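PDB 4XG1: diaminopimelate decarboxylase from Psychromonas ingrahamii, which probably catalyses the pyridoxal 5'-phosphate-dependent decarboxylation of meso-2,6-diaminopimelate to L-lysine, completing the diaminopimelate route of lysine biosynthesis. Local coordinates for residues T37-W42 against A73-G78; Q43-A48 against F273-A278. All coordinates share one frame; numbering follows the deposited sequence.

Contact 1. Residues T37-W42 against A73-G78; sequences TIERHW and ARMGSG. With TME (propane), chain S.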
loop_
_atom_site.group_PDB
_atom_site.type_symbol
_atom_site.label_atom_id
_atom_site.label_comp_id
_atom_site.label_asym_id
_atom_site.label_seq_id
_atom_site.Cartn_x
_atom_site.Cartn_y
_atom_site.Cartn_z
ATOM N N THR B 37 -19.966 -0.344 -17.506
ATOM C CA THR B 37 -20.299 -0.291 -16.102
ATOM C C THR B 37 -19.902 1.031 -15.483
ATOM O O THR B 37 -20.626 1.570 -14.681
ATOM C CB THR B 37 -19.602 -1.386 -15.335
ATOM O OG1 THR B 37 -19.895 -2.652 -15.948
ATOM C CG2 THR B 37 -20.048 -1.390 -13.861
ATOM N N ILE B 38 -18.749 1.575 -15.868
ATOM C CA ILE B 38 -18.308 2.858 -15.311
ATOM C C ILE B 38 -19.290 3.958 -15.687
ATOM O O ILE B 38 -19.703 4.792 -14.857
ATOM C CB ILE B 38 -16.899 3.246 -15.820
ATOM C CG1 ILE B 38 -15.866 2.284 -15.245
ATOM C CG2 ILE B 38 -16.542 4.657 -15.430
ATOM C CD1 ILE B 38 -14.552 2.295 -15.972
ATOM N N GLU B 39 -19.642 3.974 -16.968
ATOM C CA GLU B 39 -20.533 4.996 -17.512
ATOM C C GLU B 39 -21.930 4.866 -16.899
ATOM O O GLU B 39 -22.491 5.821 -16.421
ATOM C CB GLU B 39 -20.549 4.880 -19.035
ATOM C CG GLU B 39 -19.249 5.428 -19.618
ATOM C CD GLU B 39 -19.143 5.366 -21.129
ATOM O OE1 GLU B 39 -19.864 4.556 -21.769
ATOM O OE2 GLU B 39 -18.297 6.112 -21.662
ATOM N N ARG B 40 -22.450 3.667 -16.877
ATOM C CA ARG B 40 -23.751 3.444 -16.296
ATOM C C ARG B 40 -23.778 3.960 -14.875
ATOM O O ARG B 40 -24.725 4.658 -14.490
ATOM C CB ARG B 40 -24.097 1.985 -16.314
ATOM C CG ARG B 40 -25.533 1.702 -16.007
ATOM C CD ARG B 40 -25.761 0.212 -16.125
ATOM N NE ARG B 40 -25.370 -0.479 -14.905
ATOM C CZ ARG B 40 -25.196 -1.801 -14.784
ATOM N NH1 ARG B 40 -25.332 -2.619 -15.834
ATOM N NH2 ARG B 40 -24.878 -2.308 -13.587
ATOM N N HIS B 41 -22.738 3.640 -14.101
ATOM C CA HIS B 41 -22.718 4.001 -12.680
ATOM C C HIS B 41 -22.595 5.499 -12.465
ATOM O O HIS B 41 -23.210 6.029 -11.558
ATOM C CB HIS B 41 -21.638 3.246 -11.919
ATOM C CG HIS B 41 -22.003 1.830 -11.597
ATOM N ND1 HIS B 41 -21.088 0.929 -11.112
ATOM C CD2 HIS B 41 -23.172 1.147 -11.712
ATOM C CE1 HIS B 41 -21.680 -0.240 -10.911
ATOM N NE2 HIS B 41 -22.944 -0.140 -11.284
ATOM N N TRP B 42 -21.861 6.193 -13.320
ATOM C CA TRP B 42 -21.757 7.641 -13.192
ATOM C C TRP B 42 -23.096 8.278 -13.553
ATOM O O TRP B 42 -23.533 9.219 -12.919
ATOM C CB TRP B 42 -20.672 8.198 -14.100
ATOM C CG TRP B 42 -20.453 9.670 -13.917
ATOM C CD1 TRP B 42 -19.559 10.269 -13.088
ATOM C CD2 TRP B 42 -21.140 10.731 -14.591
ATOM N NE1 TRP B 42 -19.627 11.648 -13.212
ATOM C CE2 TRP B 42 -20.601 11.942 -14.129
ATOM C CE3 TRP B 42 -22.166 10.766 -15.552
ATOM C CZ2 TRP B 42 -21.040 13.153 -14.587
ATOM C CZ3 TRP B 42 -22.600 11.972 -16.005
ATOM C CH2 TRP B 42 -22.037 13.147 -15.543
ATOM N N ALA B 73 -14.487 12.578 -17.868
ATOM C CA ALA B 73 -14.298 13.906 -18.436
ATOM C C ALA B 73 -15.173 14.105 -19.703
ATOM O O ALA B 73 -15.750 15.167 -19.906
ATOM C CB ALA B 73 -12.852 14.147 -18.759
ATOM N N ARG B 74 -15.318 13.051 -20.493
ATOM C CA ARG B 74 -16.153 13.074 -21.680
ATOM C C ARG B 74 -17.623 13.247 -21.353
ATOM O O ARG B 74 -18.348 13.933 -22.096
ATOM C CB ARG B 74 -15.982 11.800 -22.507
ATOM C CG ARG B 74 -14.680 11.789 -23.268
ATOM C CD ARG B 74 -14.400 10.474 -23.938
ATOM N NE ARG B 74 -15.488 10.132 -24.830
ATOM C CZ ARG B 74 -15.636 10.664 -26.044
ATOM N NH1 ARG B 74 -14.761 11.573 -26.536
ATOM N NH2 ARG B 74 -16.663 10.264 -26.778
ATOM N N MET B 75 -18.072 12.616 -20.276
ATOM C CA MET B 75 -19.446 12.764 -19.877
ATOM C C MET B 75 -19.700 14.078 -19.168
ATOM O O MET B 75 -20.811 14.308 -18.704
ATOM C CB MET B 75 -19.865 11.601 -19.018
ATOM C CG MET B 75 -19.850 10.297 -19.762
ATOM S SD MET B 75 -20.407 8.931 -18.733
ATOM C CE MET B 75 -19.258 9.050 -17.353
ATOM N N GLY B 76 -18.689 14.927 -19.054
ATOM C CA GLY B 76 -18.840 16.236 -18.424
ATOM C C GLY B 76 -18.699 16.274 -16.910
ATOM O O GLY B 76 -18.913 17.345 -16.283
ATOM N N SER B 77 -18.204 15.173 -16.332
ATOM C CA SER B 77 -17.975 15.085 -14.912
ATOM C C SER B 77 -17.016 16.070 -14.318
ATOM O O SER B 77 -16.096 16.573 -14.955
ATOM C CB SER B 77 -17.450 13.705 -14.550
ATOM O OG SER B 77 -17.318 13.566 -13.137
ATOM N N GLY B 78 -17.260 16.362 -13.050
ATOM C CA GLY B 78 -16.285 17.058 -12.218
ATOM C C GLY B 78 -15.454 15.995 -11.487
ATOM O O GLY B 78 -15.684 14.792 -11.641
HETATM C C1 TME S . -22.471 2.526 -21.884
HETATM C C2 TME S . -23.146 2.618 -20.493
HETATM C C3 TME S . -23.904 1.362 -20.041
#
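E39 meets M75 through the aliphatic part of its chain: CG lies 3.8 Å from the thioether SD. The extended chain carries the carboxylate to R35, with which OE2 forms a salt bridge, while E39 OE1 comes 3.3 Å from C1 of a bound propane. R40 contributes its CB to the same propane, 3.8 Å from C3. In the TIM barrel the contact joins helix 35-49, which precedes strand 54-59, to the turn between helix 66-74 and strand 78-81. Helix 66-74 closes in a Schellman motif at G76, whose positive phi of 85° would crowd a side chain. The turn presents M75 and S77 to W42, whose indole is carried toward them by a CG anti to the backbone N (chi1 -175°). The methyl CE of M75 sits 3.3 Å above one indole face, offset toward the rim, while SD stands oblique to the six-membered ring in a Met-aromatic contact. Replacing W42 by an alanine removes the indole and would probably leave a gap beside the M75 methyl and S77, with M75 freer to turn. S77 approaches the indole obliquely, OG 3.0 Å from W42 NE1, and this hydroxyl is hydrogen-bonded to the backbone O of I56.

Contact 2. Residues Q43-A48 against F273-A278; sequences QAFDSA and FEPGRA. With LLP ((2S)-2-amino-6-[[3-hydroxy-2-methyl-5-(phosphonooxymethyl)pyridin-4-yl]methylideneamino]hexanoic acid), chain T.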
loop_
_atom_site.group_PDB
_atom_site.type_symbol
_atom_site.label_atom_id
_atom_site.label_comp_id
_atom_site.label_asym_id
_atom_site.label_seq_id
_atom_site.Cartn_x
_atom_site.Cartn_y
_atom_site.Cartn_z
ATOM N N GLN B 43 -23.720 7.779 -14.621
ATOM C CA GLN B 43 -25.013 8.292 -15.098
ATOM C C GLN B 43 -26.137 8.058 -14.099
ATOM O O GLN B 43 -26.915 8.965 -13.847
ATOM C CB GLN B 43 -25.375 7.690 -16.459
ATOM C CG GLN B 43 -24.966 8.614 -17.591
ATOM C CD GLN B 43 -24.507 7.873 -18.817
ATOM O OE1 GLN B 43 -24.650 6.636 -18.910
ATOM N NE2 GLN B 43 -24.017 8.624 -19.802
ATOM N N ALA B 44 -26.195 6.858 -13.524
ATOM C CA ALA B 44 -27.145 6.569 -12.452
ATOM C C ALA B 44 -27.151 7.685 -11.436
ATOM O O ALA B 44 -28.226 8.143 -11.068
ATOM C CB ALA B 44 -26.826 5.263 -11.780
ATOM N N PHE B 45 -25.979 8.195 -11.072
ATOM C CA PHE B 45 -25.896 9.336 -10.173
ATOM C C PHE B 45 -26.348 10.656 -10.806
ATOM O O PHE B 45 -27.043 11.464 -10.190
ATOM C CB PHE B 45 -24.439 9.565 -9.708
ATOM C CG PHE B 45 -24.050 8.836 -8.439
ATOM C CD1 PHE B 45 -24.413 9.341 -7.230
ATOM C CD2 PHE B 45 -23.299 7.664 -8.479
ATOM C CE1 PHE B 45 -24.078 8.694 -6.060
ATOM C CE2 PHE B 45 -22.967 6.998 -7.319
ATOM C CZ PHE B 45 -23.362 7.530 -6.095
ATOM N N ASP B 46 -25.873 10.917 -12.018
ATOM C CA ASP B 46 -26.101 12.195 -12.664
ATOM C C ASP B 46 -27.575 12.389 -13.026
ATOM O O ASP B 46 -28.177 13.407 -12.699
ATOM C CB ASP B 46 -25.273 12.281 -13.918
ATOM C CG ASP B 46 -25.327 13.646 -14.553
ATOM O OD1 ASP B 46 -24.939 14.628 -13.875
ATOM O OD2 ASP B 46 -25.730 13.695 -15.750
ATOM N N SER B 47 -28.157 11.393 -13.668
ATOM C CA SER B 47 -29.560 11.446 -14.062
ATOM C C SER B 47 -30.409 11.689 -12.829
ATOM O O SER B 47 -31.149 12.688 -12.763
ATOM C CB SER B 47 -29.998 10.141 -14.729
ATOM O OG SER B 47 -29.337 9.995 -15.954
ATOM N N ALA B 48 -30.264 10.806 -11.839
ATOM C CA ALA B 48 -31.073 10.854 -10.646
ATOM C C ALA B 48 -31.087 12.230 -10.004
ATOM O O ALA B 48 -32.070 12.594 -9.374
ATOM C CB ALA B 48 -30.623 9.809 -9.664
ATOM N N PHE B 273 -21.650 16.226 -5.248
ATOM C CA PHE B 273 -21.404 14.869 -4.761
ATOM C C PHE B 273 -20.044 14.343 -5.197
ATOM O O PHE B 273 -19.584 14.588 -6.311
ATOM C CB PHE B 273 -22.445 13.915 -5.322
ATOM C CG PHE B 273 -23.831 14.335 -5.050
ATOM C CD1 PHE B 273 -24.479 15.235 -5.883
ATOM C CD2 PHE B 273 -24.509 13.824 -3.953
ATOM C CE1 PHE B 273 -25.772 15.624 -5.627
ATOM C CE2 PHE B 273 -25.812 14.212 -3.698
ATOM C CZ PHE B 273 -26.434 15.115 -4.533
ATOM N N GLU B 274 -19.430 13.553 -4.321
ATOM C CA GLU B 274 -18.063 13.075 -4.516
ATOM C C GLU B 274 -17.964 11.569 -4.463
ATOM O O GLU B 274 -17.152 11.038 -3.752
ATOM C CB GLU B 274 -17.175 13.671 -3.442
ATOM C CG GLU B 274 -17.054 15.180 -3.436
ATOM C CD GLU B 274 -16.226 15.685 -2.276
ATOM O OE1 GLU B 274 -16.012 14.934 -1.298
ATOM O OE2 GLU B 274 -15.752 16.829 -2.312
ATOM N N PRO B 275 -18.826 10.855 -5.195
ATOM C CA PRO B 275 -18.734 9.420 -5.065
ATOM C C PRO B 275 -17.442 8.816 -5.687
ATOM O O PRO B 275 -16.993 9.259 -6.733
ATOM C CB PRO B 275 -19.965 8.936 -5.840
ATOM C CG PRO B 275 -20.139 9.966 -6.892
ATOM C CD PRO B 275 -19.815 11.246 -6.209
ATOM N N GLY B 276 -16.935 7.746 -5.085
ATOM C CA GLY B 276 -15.827 6.970 -5.657
ATOM C C GLY B 276 -16.166 5.507 -5.812
ATOM O O GLY B 276 -16.440 5.022 -6.924
ATOM N N ARG B 277 -16.213 4.823 -4.677
ATOM C CA ARG B 277 -16.552 3.403 -4.639
ATOM C C ARG B 277 -17.816 3.037 -5.426
ATOM O O ARG B 277 -17.824 2.078 -6.175
ATOM C CB ARG B 277 -16.702 2.963 -3.194
ATOM C CG ARG B 277 -16.852 1.475 -2.997
ATOM C CD ARG B 277 -17.204 1.078 -1.565
ATOM N NE ARG B 277 -16.537 1.833 -0.535
ATOM C CZ ARG B 277 -15.369 1.548 0.033
ATOM N NH1 ARG B 277 -14.633 0.512 -0.308
ATOM N NH2 ARG B 277 -14.907 2.378 0.964
ATOM N N ALA B 278 -18.887 3.805 -5.244
ATOM C CA ALA B 278 -20.183 3.475 -5.833
ATOM C C ALA B 278 -20.107 3.496 -7.348
ATOM O O ALA B 278 -20.785 2.723 -8.030
ATOM C CB ALA B 278 -21.229 4.438 -5.361
HETATM N N1 LLP T . -14.608 12.535 -0.573
HETATM C C2 LLP T . -13.707 12.549 0.415
HETATM C "C2'" LLP T . -13.346 13.862 1.062
HETATM C C3 LLP T . -13.088 11.268 0.808
HETATM O O3 LLP T . -12.194 11.225 1.822
HETATM C C4 LLP T . -13.494 10.034 0.128
HETATM C "C4'" LLP T . -12.952 8.684 0.479
HETATM C C5 LLP T . -14.501 10.149 -0.947
HETATM C C6 LLP T . -14.987 11.414 -1.246
HETATM C "C5'" LLP T . -14.987 8.965 -1.737
HETATM O OP4 LLP T . -15.591 8.010 -0.959
HETATM P P LLP T . -16.270 6.685 -1.551
HETATM O OP1 LLP T . -15.224 6.137 -2.512
HETATM O OP2 LLP T . -16.691 5.807 -0.350
HETATM O OP3 LLP T . -17.631 7.081 -2.154
HETATM N N LLP T . -9.118 2.669 1.045
HETATM C CA LLP T . -10.521 2.470 1.595
HETATM C CB LLP T . -11.468 3.557 1.096
HETATM C CG LLP T . -11.682 4.739 2.022
HETATM C CD LLP T . -11.543 6.065 1.308
HETATM C CE LLP T . -11.982 7.216 2.232
HETATM N NZ LLP T . -12.108 8.568 1.651
HETATM C C LLP T . -11.059 1.156 1.082
HETATM O O LLP T . -10.440 0.485 0.274
HETATM O OXT LLP T . -12.138 0.709 1.434
#
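One face of the F45 ring is covered by P275, and the methyl of A278 stands at the ring edge, in its plane. The evidence for a CH-pi contact is direct: P275 CG lies 4.0 Å from the centroid of the F45 ring and only 6° off its normal. P275 CB is displaced from the ring centre and touches F45 CZ at 3.7 Å; A278 CB is equally close to F45 CE2. The other flat group is the guanidinium of R277, which meets the ligand, a pyridoxal phosphate joined as an aldimine to a free lysine. The lysine carboxylate oxygen OXT lies in plane at the guanidinium edge, gripped by two hydrogen bonds, from R277 NH1 at 3.0 Å and from NH2 at 3.3 Å. The R277 chain bends at chi3 (-39°) to bring both nitrogens to that oxygen, in keeping with its predicted role in substrate binding.

The backbone of 276-277 forms part of the phosphate site. G276 N donates to OP3 of LLP (3.1 Å), and R277 N to OP1 (2.7 Å), both nearly straight at 164°. G276 is the N-cap of helix 277-280, and the two N-H groups at the start of this short helix would probably help to stabilise the phosphate charge. E274 OE1 stands 2.9 Å from the pyridine N1 of LLP, as in the class-II (ornithine decarboxylase-like) decarboxylases. Segment 273-278 starts on the last residue of strand 270-273 and turns into helix 277-280; that strand pairs in parallel with 54-59, while F45 comes from helix 35-49 and also packs on I56 of strand 54-59 and on P253 and M257 of helix 253-262.

Contacts 1 and 2 use consecutive turns of helix 35-49, and their centres are 8 Å apart. They touch where H41 ND1 packs 3.6 Å from A278 O; the same imidazole nitrogen is hydrogen-bonded to I279 O, tying the first segment of contact 1 to the short helix that begins in contact 2. W42 and F45 both pack on I56 of strand 54-59, so both aromatics face that strand from the same helix. Their relation to the cofactor differs: between nearest atoms, the W42 side chain is about 6 Å from that of P275 but about 12 Å from LLP, whereas 273-278 bonds LLP directly.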